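Side-chain contacts in poly-beta-hydroxybuterate polymerase (Cupriavidus necator, PDB 5T6O), which probably acts as an acyltransferase that builds polyhydroxybutyrate, the chain here being its catalytic domain of alpha/beta hydrolase fold: residues V17-E21 against Y22-L26; G86-W89 against D90-I93; A97-A100 against I101-A104; G234-Y237 against C238-R242; A376-A380 against P381-V385. The protein carries 1 engineered substitution. All blocks are in the same frame, centred on the assembly; numbering follows the deposited sequence.

Contact 1 (V17-E21 against Y22-L26); sequences VFENE and YFQLL. With SO4 (sulfate ion), chain C.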
# COMPACT_ATOMS: atom_id res chain seq x y z
N VAL A 17 -15.20 12.75 -42.80
CA VAL A 17 -14.60 13.59 -43.84
C VAL A 17 -13.34 12.98 -44.44
O VAL A 17 -12.79 13.54 -45.40
CB VAL A 17 -14.32 15.02 -43.33
CG1 VAL A 17 -15.63 15.75 -43.01
CG2 VAL A 17 -13.40 15.03 -42.09
N PHE A 18 -12.88 11.85 -43.93
CA PHE A 18 -11.67 11.21 -44.43
C PHE A 18 -11.65 9.78 -43.90
O PHE A 18 -12.11 9.53 -42.78
CB PHE A 18 -10.40 11.95 -43.99
CG PHE A 18 -9.13 11.21 -44.33
CD1 PHE A 18 -8.61 11.27 -45.61
CD2 PHE A 18 -8.47 10.43 -43.38
CE1 PHE A 18 -7.45 10.57 -45.94
CE2 PHE A 18 -7.30 9.72 -43.71
CZ PHE A 18 -6.79 9.80 -44.98
N GLU A 19 -11.09 8.87 -44.68
CA GLU A 19 -10.91 7.52 -44.16
C GLU A 19 -9.75 6.85 -44.88
O GLU A 19 -9.53 7.08 -46.08
CB GLU A 19 -12.19 6.68 -44.29
CG GLU A 19 -12.57 6.33 -45.71
CD GLU A 19 -13.99 5.75 -45.84
OE1 GLU A 19 -14.82 5.94 -44.92
OE2 GLU A 19 -14.29 5.11 -46.88
N ASN A 20 -9.03 6.02 -44.14
CA ASN A 20 -8.06 5.12 -44.77
C ASN A 20 -8.18 3.77 -44.06
O ASN A 20 -9.16 3.50 -43.36
CB ASN A 20 -6.64 5.72 -44.76
CG ASN A 20 -6.02 5.84 -43.37
OD1 ASN A 20 -6.56 5.36 -42.37
ND2 ASN A 20 -4.86 6.49 -43.30
N GLU A 21 -7.17 2.92 -44.23
CA GLU A 21 -7.27 1.57 -43.67
C GLU A 21 -7.31 1.60 -42.15
O GLU A 21 -7.84 0.66 -41.54
CB GLU A 21 -6.11 0.71 -44.16
CG GLU A 21 -6.19 0.35 -45.64
CD GLU A 21 -7.49 -0.35 -46.01
OE1 GLU A 21 -7.90 -1.27 -45.27
OE2 GLU A 21 -8.11 0.04 -47.03
N TYR A 22 -6.78 2.65 -41.54
CA TYR A 22 -6.57 2.69 -40.10
C TYR A 22 -7.66 3.42 -39.34
O TYR A 22 -7.88 3.12 -38.16
CB TYR A 22 -5.23 3.35 -39.78
CG TYR A 22 -4.05 2.57 -40.30
CD1 TYR A 22 -3.61 2.73 -41.62
CD2 TYR A 22 -3.37 1.66 -39.48
CE1 TYR A 22 -2.53 2.00 -42.10
CE2 TYR A 22 -2.29 0.93 -39.97
CZ TYR A 22 -1.88 1.10 -41.27
OH TYR A 22 -0.80 0.38 -41.74
N PHE A 23 -8.35 4.37 -39.96
CA PHE A 23 -9.29 5.18 -39.19
C PHE A 23 -10.20 5.98 -40.12
O PHE A 23 -9.95 6.09 -41.33
CB PHE A 23 -8.56 6.13 -38.24
CG PHE A 23 -7.99 7.34 -38.91
CD1 PHE A 23 -6.89 7.24 -39.74
CD2 PHE A 23 -8.54 8.60 -38.69
CE1 PHE A 23 -6.36 8.36 -40.36
CE2 PHE A 23 -8.02 9.73 -39.30
CZ PHE A 23 -6.93 9.62 -40.13
N GLN A 24 -11.27 6.51 -39.53
CA GLN A 24 -12.11 7.53 -40.14
C GLN A 24 -11.97 8.82 -39.33
O GLN A 24 -11.97 8.79 -38.10
CB GLN A 24 -13.58 7.11 -40.16
CG GLN A 24 -13.88 5.98 -41.12
CD GLN A 24 -15.34 5.62 -41.14
OE1 GLN A 24 -15.95 5.39 -40.08
NE2 GLN A 24 -15.92 5.60 -42.34
N LEU A 25 -11.86 9.95 -40.02
CA LEU A 25 -11.85 11.24 -39.35
C LEU A 25 -13.28 11.77 -39.29
O LEU A 25 -13.90 11.96 -40.34
CB LEU A 25 -10.95 12.25 -40.05
CG LEU A 25 -10.74 13.54 -39.23
CD1 LEU A 25 -9.96 13.25 -37.97
CD2 LEU A 25 -10.04 14.59 -40.08
N LEU A 26 -13.81 11.95 -38.09
CA LEU A 26 -15.12 12.59 -37.93
C LEU A 26 -14.95 14.09 -37.72
O LEU A 26 -13.99 14.54 -37.10
CB LEU A 26 -15.89 12.01 -36.74
CG LEU A 26 -16.01 10.49 -36.63
CD1 LEU A 26 -16.99 10.09 -35.52
CD2 LEU A 26 -16.42 9.87 -37.94
S SO4 C . -3.69 7.52 -46.99
O1 SO4 C . -2.54 7.86 -47.80
O2 SO4 C . -3.42 7.80 -45.58
O3 SO4 C . -4.02 6.11 -47.17
O4 SO4 C . -4.83 8.31 -47.45

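Contact 2 (G86-W89 against D90-I93); sequences GSTW and DDYI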
# COMPACT_ATOMS: atom_id res chain seq x y z
N GLY A 86 -0.61 -7.67 -39.32
CA GLY A 86 0.78 -7.30 -39.21
C GLY A 86 1.06 -5.83 -38.97
O GLY A 86 2.23 -5.42 -39.06
N SER A 87 0.05 -5.02 -38.65
CA SER A 87 0.24 -3.60 -38.43
C SER A 87 1.07 -3.34 -37.18
O SER A 87 0.94 -4.04 -36.17
CB SER A 87 -1.10 -2.89 -38.28
OG SER A 87 -1.93 -3.13 -39.41
N THR A 88 1.91 -2.31 -37.23
CA THR A 88 2.87 -2.01 -36.19
C THR A 88 2.49 -0.74 -35.45
O THR A 88 1.64 0.03 -35.89
CB THR A 88 4.27 -1.85 -36.77
OG1 THR A 88 4.29 -0.70 -37.64
CG2 THR A 88 4.66 -3.09 -37.56
N TRP A 89 3.16 -0.53 -34.31
CA TRP A 89 3.02 0.74 -33.61
C TRP A 89 3.36 1.91 -34.52
O TRP A 89 2.65 2.92 -34.54
CB TRP A 89 3.89 0.75 -32.35
CG TRP A 89 3.97 2.08 -31.63
CD1 TRP A 89 4.88 3.08 -31.84
CD2 TRP A 89 3.12 2.53 -30.56
NE1 TRP A 89 4.66 4.12 -30.97
CE2 TRP A 89 3.58 3.82 -30.18
CE3 TRP A 89 2.02 1.98 -29.89
CZ2 TRP A 89 2.98 4.55 -29.17
CZ3 TRP A 89 1.42 2.71 -28.88
CH2 TRP A 89 1.90 3.99 -28.53
N ASP A 90 4.43 1.78 -35.32
CA ASP A 90 4.83 2.83 -36.25
C ASP A 90 3.76 3.07 -37.32
O ASP A 90 3.52 4.22 -37.71
CB ASP A 90 6.17 2.49 -36.92
CG ASP A 90 7.35 2.70 -35.99
OD1 ASP A 90 7.15 2.65 -34.77
OD2 ASP A 90 8.47 2.92 -36.48
N ASP A 91 3.13 2.00 -37.81
CA ASP A 91 2.07 2.17 -38.80
C ASP A 91 0.98 3.07 -38.26
O ASP A 91 0.49 3.97 -38.97
CB ASP A 91 1.46 0.82 -39.18
CG ASP A 91 2.38 -0.06 -40.01
OD1 ASP A 91 3.33 0.45 -40.65
OD2 ASP A 91 2.11 -1.28 -40.03
N TYR A 92 0.58 2.83 -37.02
CA TYR A 92 -0.49 3.61 -36.41
C TYR A 92 -0.07 5.05 -36.20
O TYR A 92 -0.88 5.97 -36.36
CB TYR A 92 -0.91 2.97 -35.08
CG TYR A 92 -1.97 1.89 -35.22
CD1 TYR A 92 -1.83 0.86 -36.13
CD2 TYR A 92 -3.11 1.92 -34.43
CE1 TYR A 92 -2.79 -0.13 -36.25
CE2 TYR A 92 -4.08 0.93 -34.54
CZ TYR A 92 -3.92 -0.08 -35.45
OH TYR A 92 -4.89 -1.06 -35.56
N ILE A 93 1.19 5.27 -35.82
CA ILE A 93 1.68 6.63 -35.62
C ILE A 93 1.63 7.41 -36.93
O ILE A 93 1.11 8.54 -36.99
CB ILE A 93 3.10 6.62 -35.03
CG1 ILE A 93 3.11 5.96 -33.64
CG2 ILE A 93 3.66 8.04 -34.94
CD1 ILE A 93 2.24 6.68 -32.60

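Contact 3 (A97-A100 against I101-A104); sequences AIRA and IEVA. With SO4 (sulfate ion), chain C.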
# COMPACT_ATOMS: atom_id res chain seq x y z
N ALA A 97 -2.30 8.69 -36.50
CA ALA A 97 -2.13 9.87 -35.65
C ALA A 97 -1.59 11.05 -36.44
O ALA A 97 -2.18 12.14 -36.45
CB ALA A 97 -1.22 9.55 -34.47
N ILE A 98 -0.44 10.87 -37.10
CA ILE A 98 0.14 11.96 -37.87
C ILE A 98 -0.77 12.31 -39.05
O ILE A 98 -1.01 13.49 -39.33
CB ILE A 98 1.57 11.60 -38.33
CG1 ILE A 98 2.49 11.52 -37.11
CG2 ILE A 98 2.11 12.61 -39.32
CD1 ILE A 98 3.93 11.13 -37.45
N ARG A 99 -1.33 11.29 -39.72
CA ARG A 99 -2.26 11.54 -40.82
C ARG A 99 -3.47 12.35 -40.36
O ARG A 99 -3.90 13.28 -41.05
CB ARG A 99 -2.69 10.21 -41.43
CG ARG A 99 -3.51 10.31 -42.72
CD ARG A 99 -2.71 10.94 -43.86
NE ARG A 99 -3.30 10.61 -45.16
CZ ARG A 99 -3.65 11.51 -46.08
NH1 ARG A 99 -4.19 11.09 -47.22
NH2 ARG A 99 -3.45 12.80 -45.88
N ALA A 100 -4.03 12.02 -39.19
CA ALA A 100 -5.21 12.75 -38.71
C ALA A 100 -4.88 14.20 -38.41
O ALA A 100 -5.69 15.10 -38.68
CB ALA A 100 -5.80 12.07 -37.47
N ILE A 101 -3.71 14.44 -37.81
CA ILE A 101 -3.27 15.82 -37.59
C ILE A 101 -3.20 16.57 -38.91
O ILE A 101 -3.66 17.72 -39.01
CB ILE A 101 -1.93 15.83 -36.85
CG1 ILE A 101 -2.12 15.31 -35.42
CG2 ILE A 101 -1.33 17.23 -36.81
CD1 ILE A 101 -0.80 15.01 -34.72
N GLU A 102 -2.63 15.94 -39.95
CA GLU A 102 -2.45 16.60 -41.23
C GLU A 102 -3.79 16.94 -41.88
O GLU A 102 -3.98 18.04 -42.41
CB GLU A 102 -1.62 15.72 -42.17
CG GLU A 102 -1.45 16.29 -43.58
CD GLU A 102 -0.79 15.32 -44.55
OE1 GLU A 102 -0.88 14.08 -44.36
OE2 GLU A 102 -0.17 15.80 -45.53
N VAL A 103 -4.74 16.00 -41.83
CA VAL A 103 -6.02 16.22 -42.50
C VAL A 103 -6.84 17.25 -41.74
O VAL A 103 -7.43 18.16 -42.35
CB VAL A 103 -6.77 14.89 -42.66
CG1 VAL A 103 -8.16 15.15 -43.26
CG2 VAL A 103 -5.96 13.92 -43.55
N ALA A 104 -6.90 17.13 -40.41
CA ALA A 104 -7.64 18.12 -39.63
C ALA A 104 -7.05 19.52 -39.81
O ALA A 104 -7.79 20.50 -39.97
CB ALA A 104 -7.64 17.73 -38.16
S SO4 C . -3.69 7.52 -46.99
O1 SO4 C . -2.54 7.86 -47.80
O2 SO4 C . -3.42 7.80 -45.58
O3 SO4 C . -4.02 6.11 -47.17
O4 SO4 C . -4.83 8.31 -47.45

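Contact 4 (G234-Y237 against C238-R242); sequences GPWY and CWYLR. With SO4 (sulfate ion), chain D.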
# COMPACT_ATOMS: atom_id res chain seq x y z
N GLY A 234 -0.96 -7.90 -33.75
CA GLY A 234 0.10 -8.54 -32.99
C GLY A 234 1.30 -7.65 -32.73
O GLY A 234 1.69 -7.43 -31.58
N PRO A 235 1.93 -7.13 -33.79
CA PRO A 235 3.15 -6.32 -33.58
C PRO A 235 2.89 -5.06 -32.79
O PRO A 235 3.75 -4.62 -32.02
CB PRO A 235 3.63 -6.02 -35.01
CG PRO A 235 3.10 -7.21 -35.84
CD PRO A 235 1.72 -7.45 -35.22
N TRP A 236 1.71 -4.46 -32.97
CA TRP A 236 1.34 -3.26 -32.22
C TRP A 236 1.25 -3.55 -30.73
O TRP A 236 1.81 -2.83 -29.90
CB TRP A 236 -0.00 -2.74 -32.74
CG TRP A 236 -0.38 -1.37 -32.20
CD1 TRP A 236 -0.22 -0.18 -32.83
CD2 TRP A 236 -0.96 -1.07 -30.92
NE1 TRP A 236 -0.67 0.84 -32.04
CE2 TRP A 236 -1.12 0.33 -30.85
CE3 TRP A 236 -1.36 -1.85 -29.82
CZ2 TRP A 236 -1.66 0.97 -29.74
CZ3 TRP A 236 -1.90 -1.21 -28.71
CH2 TRP A 236 -2.04 0.18 -28.68
N TYR A 237 0.48 -4.57 -30.38
CA TYR A 237 0.30 -4.97 -28.99
C TYR A 237 1.63 -5.37 -28.36
O TYR A 237 1.92 -5.03 -27.21
CB TYR A 237 -0.74 -6.10 -28.98
CG TYR A 237 -1.10 -6.79 -27.68
CD1 TYR A 237 -0.87 -6.21 -26.44
CD2 TYR A 237 -1.71 -8.04 -27.71
CE1 TYR A 237 -1.22 -6.88 -25.27
CE2 TYR A 237 -2.07 -8.71 -26.56
CZ TYR A 237 -1.81 -8.13 -25.34
OH TYR A 237 -2.16 -8.80 -24.18
N CYS A 238 2.47 -6.09 -29.12
CA CYS A 238 3.80 -6.47 -28.64
C CYS A 238 4.64 -5.24 -28.30
O CYS A 238 5.24 -5.16 -27.21
CB CYS A 238 4.49 -7.32 -29.71
SG CYS A 238 6.22 -7.75 -29.40
N TRP A 239 4.68 -4.27 -29.21
CA TRP A 239 5.51 -3.08 -29.01
C TRP A 239 5.01 -2.28 -27.81
O TRP A 239 5.80 -1.86 -26.96
CB TRP A 239 5.49 -2.21 -30.27
CG TRP A 239 6.46 -1.07 -30.27
CD1 TRP A 239 7.66 -1.01 -30.93
CD2 TRP A 239 6.31 0.19 -29.59
NE1 TRP A 239 8.27 0.20 -30.69
CE2 TRP A 239 7.47 0.95 -29.87
CE3 TRP A 239 5.33 0.73 -28.76
CZ2 TRP A 239 7.66 2.23 -29.36
CZ3 TRP A 239 5.52 2.01 -28.25
CH2 TRP A 239 6.68 2.74 -28.55
N TYR A 240 3.70 -2.06 -27.74
CA TYR A 240 3.12 -1.31 -26.63
C TYR A 240 3.44 -1.97 -25.29
O TYR A 240 3.94 -1.31 -24.37
CB TYR A 240 1.62 -1.18 -26.85
CG TYR A 240 0.89 -0.35 -25.83
CD1 TYR A 240 1.32 0.94 -25.52
CD2 TYR A 240 -0.24 -0.84 -25.20
CE1 TYR A 240 0.64 1.71 -24.58
CE2 TYR A 240 -0.92 -0.08 -24.25
CZ TYR A 240 -0.48 1.19 -23.96
OH TYR A 240 -1.16 1.94 -23.02
N LEU A 241 3.19 -3.27 -25.17
CA LEU A 241 3.48 -3.97 -23.92
C LEU A 241 4.97 -3.91 -23.58
O LEU A 241 5.34 -3.65 -22.44
CB LEU A 241 3.03 -5.43 -24.03
CG LEU A 241 2.45 -6.17 -22.83
CD1 LEU A 241 1.30 -5.39 -22.24
CD2 LEU A 241 1.99 -7.56 -23.28
N ARG A 242 5.83 -4.16 -24.57
CA ARG A 242 7.27 -4.24 -24.30
C ARG A 242 7.85 -2.89 -23.88
O ARG A 242 8.56 -2.81 -22.87
CB ARG A 242 8.00 -4.76 -25.55
CG ARG A 242 9.52 -4.69 -25.45
CD ARG A 242 10.13 -5.36 -26.68
NE ARG A 242 9.92 -6.80 -26.63
CZ ARG A 242 10.16 -7.62 -27.65
NH1 ARG A 242 10.57 -7.13 -28.81
NH2 ARG A 242 9.98 -8.93 -27.51
S SO4 D . 10.51 -4.20 -31.36
O1 SO4 D . 11.47 -3.18 -31.77
O2 SO4 D . 10.67 -4.43 -29.92
O3 SO4 D . 10.72 -5.44 -32.10
O4 SO4 D . 9.15 -3.75 -31.67

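Contact 5 (A376-A380 against P381-V385); sequences AIEPA and PGRYV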
# COMPACT_ATOMS: atom_id res chain seq x y z
N ALA A 376 -17.71 15.38 -47.19
CA ALA A 376 -18.38 14.38 -46.37
C ALA A 376 -18.55 13.07 -47.13
O ALA A 376 -18.91 13.06 -48.32
CB ALA A 376 -19.74 14.91 -45.90
N ILE A 377 -18.29 11.97 -46.44
CA ILE A 377 -18.39 10.62 -46.99
C ILE A 377 -19.67 9.93 -46.55
O ILE A 377 -20.38 9.33 -47.36
CB ILE A 377 -17.15 9.80 -46.56
CG1 ILE A 377 -15.89 10.36 -47.23
CG2 ILE A 377 -17.34 8.32 -46.86
CD1 ILE A 377 -14.57 9.74 -46.68
N GLU A 378 -19.99 10.01 -45.26
CA GLU A 378 -21.15 9.37 -44.66
C GLU A 378 -21.35 10.01 -43.29
O GLU A 378 -20.44 10.67 -42.77
CB GLU A 378 -20.94 7.85 -44.53
CG GLU A 378 -19.85 7.50 -43.51
CD GLU A 378 -19.45 6.03 -43.51
OE1 GLU A 378 -19.80 5.31 -44.46
OE2 GLU A 378 -18.76 5.60 -42.57
N PRO A 379 -22.54 9.86 -42.68
CA PRO A 379 -22.77 10.51 -41.38
C PRO A 379 -21.96 9.88 -40.25
O PRO A 379 -21.66 8.69 -40.25
CB PRO A 379 -24.27 10.30 -41.14
CG PRO A 379 -24.86 9.93 -42.50
CD PRO A 379 -23.74 9.15 -43.16
N ALA A 380 -21.62 10.71 -39.27
CA ALA A 380 -21.14 10.19 -37.99
C ALA A 380 -22.25 9.33 -37.41
O ALA A 380 -23.44 9.62 -37.63
CB ALA A 380 -20.76 11.32 -37.06
N PRO A 381 -21.90 8.28 -36.65
CA PRO A 381 -20.58 7.93 -36.13
C PRO A 381 -19.68 7.19 -37.12
O PRO A 381 -18.55 6.87 -36.76
CB PRO A 381 -20.91 7.04 -34.93
CG PRO A 381 -22.22 6.40 -35.30
CD PRO A 381 -22.97 7.46 -36.04
N GLY A 382 -20.15 6.95 -38.35
CA GLY A 382 -19.36 6.23 -39.33
C GLY A 382 -19.47 4.72 -39.19
O GLY A 382 -19.89 4.19 -38.16
N ARG A 383 -19.08 4.02 -40.25
CA ARG A 383 -19.23 2.57 -40.24
C ARG A 383 -18.08 1.85 -39.53
O ARG A 383 -18.27 0.71 -39.08
CB ARG A 383 -19.40 2.04 -41.67
CG ARG A 383 -18.15 2.06 -42.52
CD ARG A 383 -18.48 1.84 -44.01
NE ARG A 383 -17.27 1.76 -44.82
CZ ARG A 383 -16.58 2.82 -45.26
NH1 ARG A 383 -16.99 4.06 -45.00
NH2 ARG A 383 -15.48 2.63 -45.98
N TYR A 384 -16.89 2.46 -39.41
CA TYR A 384 -15.79 1.74 -38.74
C TYR A 384 -16.17 1.38 -37.30
O TYR A 384 -15.91 0.26 -36.85
CB TYR A 384 -14.49 2.54 -38.72
CG TYR A 384 -13.74 2.62 -40.05
CD1 TYR A 384 -14.39 2.40 -41.26
CD2 TYR A 384 -12.38 2.96 -40.08
CE1 TYR A 384 -13.72 2.49 -42.47
CE2 TYR A 384 -11.69 3.05 -41.29
CZ TYR A 384 -12.37 2.82 -42.48
OH TYR A 384 -11.71 2.91 -43.68
N VAL A 385 -16.78 2.32 -36.57
CA VAL A 385 -17.04 2.08 -35.15
C VAL A 385 -18.08 0.99 -34.96
O VAL A 385 -18.17 0.41 -33.86
CB VAL A 385 -17.46 3.39 -34.46
CG1 VAL A 385 -18.84 3.83 -34.94
CG2 VAL A 385 -17.42 3.24 -32.91

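Contact 1 (V17-E21 against Y22-L26)
E19 and Q24 lie side by side and point the same way, so that Q24 NE2 meets E19 OE1 at 2.8 Å in a hydrogen bond running nearly along the C-O axis of the carboxylate. The oxygen sits in the Q24 amide plane, which is turned 32° from the carboxylate. Both groups have further partners: R383 forms a salt bridge to E19 OE1, and Q24 NE2 also donates to E378 OE2. F18 shares the other face with L25; F18 and F23 cross at about a right angle. Their rings meet obliquely, with F18 CE2 3.6 Å from F23 CZ. These pairs belong to a beta hairpin of strands 14-19 and 23-28, in which 17-19 and 23-26 run antiparallel at 172° and N20 N donates to F23 O. At the turn N20 forms an Asx turn: its CG stands between backbone N and carbonyl carbon (chi1 68°), carrying OD1 to the amides of Y22 and F23. OD1 accepts from Y22 N at 2.8 Å, which approaches from above the carbonyl plane, and from F23 N at 3.2 Å, nearly along the side-chain carbonyl axis though bent at the hydrogen. The same amide stands almost perpendicular to the F23 ring, and its ND2 donates to H95 O and to O2 of a sulfate at 3.0 Å.

Contact 2 (G86-W89 against D90-I93)
T88 and D91 grip each other twice at the start of helix 89-108, forming a capping box with T88 as N-cap. D91 N donates to T88 OG1 at 2.9 Å, and T88 N returns a bond of 3.0 Å to D91 OD2, reaching that oxygen from 48° above the carboxylate plane. The hydroxyl can face the first helical turn because OG1 stands between the backbone N and carbonyl carbon of T88 (chi1 65°). The helix start would probably help to stabilise the negative charge of the D91 carboxylate. In the next pair, I93 lies over one face of the W89 indole in a CH-pi contact, CG1 being 4.0 Å from the centroid of the five-membered ring. At the edge of that indole, D90 OD1 comes within 3.7 Å of W89 CD1, while D90 OD2 is held by C259 N. Before the cap, S87 CB touches the edge of the Y92 ring at CE1, 3.8 Å away, and S87 OG bonds to M84 O. Farther out, W89 stacks on W239 of helix 234-246, W89 and I93 both pack on I124 and T127 of helix 120-134 and on V258 of strand 257-258, and Y92 rests against P233 of strand 230-233.

Contact 3 (A97-A100 against I101-A104)
R99 and E102, three residues apart on helix 89-108 of the alpha/beta hydrolase fold, form a salt bridge; A97 and I98 of the same helix pack on helix 120-134, A100 and A104 on strand 72-77. Along 101-104, I101 comes first: its N donates to A97 O, and its CG1 lies 3.3 Å from that same oxygen, with CD1 at 3.6 Å; the side chain also touches P139. E102 follows, extended beyond CG, and carries OE1 to 3.2 Å from R99 NH2. The bond is bent, 137° at the hydrogen, and R99 NH2 stands well above the carboxylate plane, the two flat groups being 57° apart. R99 reaches this place because its chain bends at chi2 (64°). The bend also turns another edge of the guanidinium to a sulfate ion, probably from the crystallisation liquor: R99 NE donates to O2 at 2.8 Å and NH1 to O4 at 2.9 Å, both almost straight. The arginine is thus divided between two anionic partners, and N20 ND2 also donates to the sulfate. V103 is next, its CG2 3.6 Å from R99 NH2, the two side chains crossing at a slant, while the valine also packs on F18 and Y374. Last comes A104, whose N donates to A100 O at 2.9 Å and whose CB rests 3.3 Å from that oxygen.

Contact 4 (G234-Y237 against C238-R242)
Helix 234-246 carries half of a disulfide, C238 to C182, and two side chains at a bound sulfate; within it W236 packs on Y240 and Y237 on L241, each pair a turn apart. The W236 and Y240 side chains run side by side and point the same way. Their rings meet obliquely, planes 38° apart, with W236 CZ3 3.9 Å from Y240 CD2, and Y240 CB lies over one face of the indole. Both CG atoms are anti to their own backbone N (W236 chi1 -171°, Y240 chi1 -176°), which sends the two rings out from the helix in the same direction. Y237 and L241 also lie alongside each other, the ring touching through CE1 at 3.8 Å from L241 CD2. The Y237 hydroxyl is hydrogen-bonded to D201 of the second subunit, whose W204 packs on L241. Along the helix, R242 bends at chi3 and lays one guanidinium face beneath C238 SG, 4.2 Å above its plane. R242 NH1 donates to sulfate O2 at 2.9 Å, and W239 brings the edge of its indole, CD1, to 3.2 Å from O4. C182 N and H243 NE2 also bind this ion, probably taken from the crystallisation liquor. Backbone bonds such as Y240 N to W236 O, 3.0 Å, build this alpha-helix of the alpha/beta hydrolase domain, disulfide-linked and facing the second subunit.

Contact 5 (A376-A380 against P381-V385)
The peptide between A380 and P381 is cis, and it turns the chain sharply so that G382 N makes a weak bond of 3.0 Å to P379 O. G382 then takes a positive phi (84°), and its CA packs 3.4 Å from E378 OE2. The E378 and R383 side chains cross at about a right angle, carboxylate and guanidinium planes 88° apart. E378 OE2 accepts from R383 N at 2.8 Å, while OE1 lies at the guanidinium edge in a salt bridge with R383 NH1 at 3.1 Å. Both donors approach from above the carboxylate plane. The turn P379-G382 has the cis proline third, as in a type VIa beta turn, and it follows the weakly bonded strand 378-379 at the edge of the sheet, beside strand 14-19. R383 CG stands between backbone N and carbonyl carbon (chi1 73°), and from there the chain runs extended, sweeping its end back past E378. NH1 has a second acidic partner in E19. Against one guanidinium face lies Y384 CE1, offset toward the rim, 3.9 Å above the plane; the Y384 hydroxyl is bonded to N20 O.

How the contacts relate
Contacts 1 and 5, centres 9 Å apart, share a polar patch on the edge of the sheet, where Q24 NE2 reaches E378 OE2 at 2.9 Å. Contact 3 packs beneath the hairpin, 10 Å away between centres, with F23 CE2 3.7 Å from A100 CB, and contacts 1 and 3 share one sulfate, N20 and R99 both donating to its O2. Contacts 2 and 3 follow each other on helix 89-108. At its start, contact 2 meets contact 4, W89 CE2 lying 3.3 Å from W239 CZ3, and Y22 of contact 1 touches Y92. Contact 4, with its own sulfate and the second subunit, is farthest from contact 5, about 28 Å between centres.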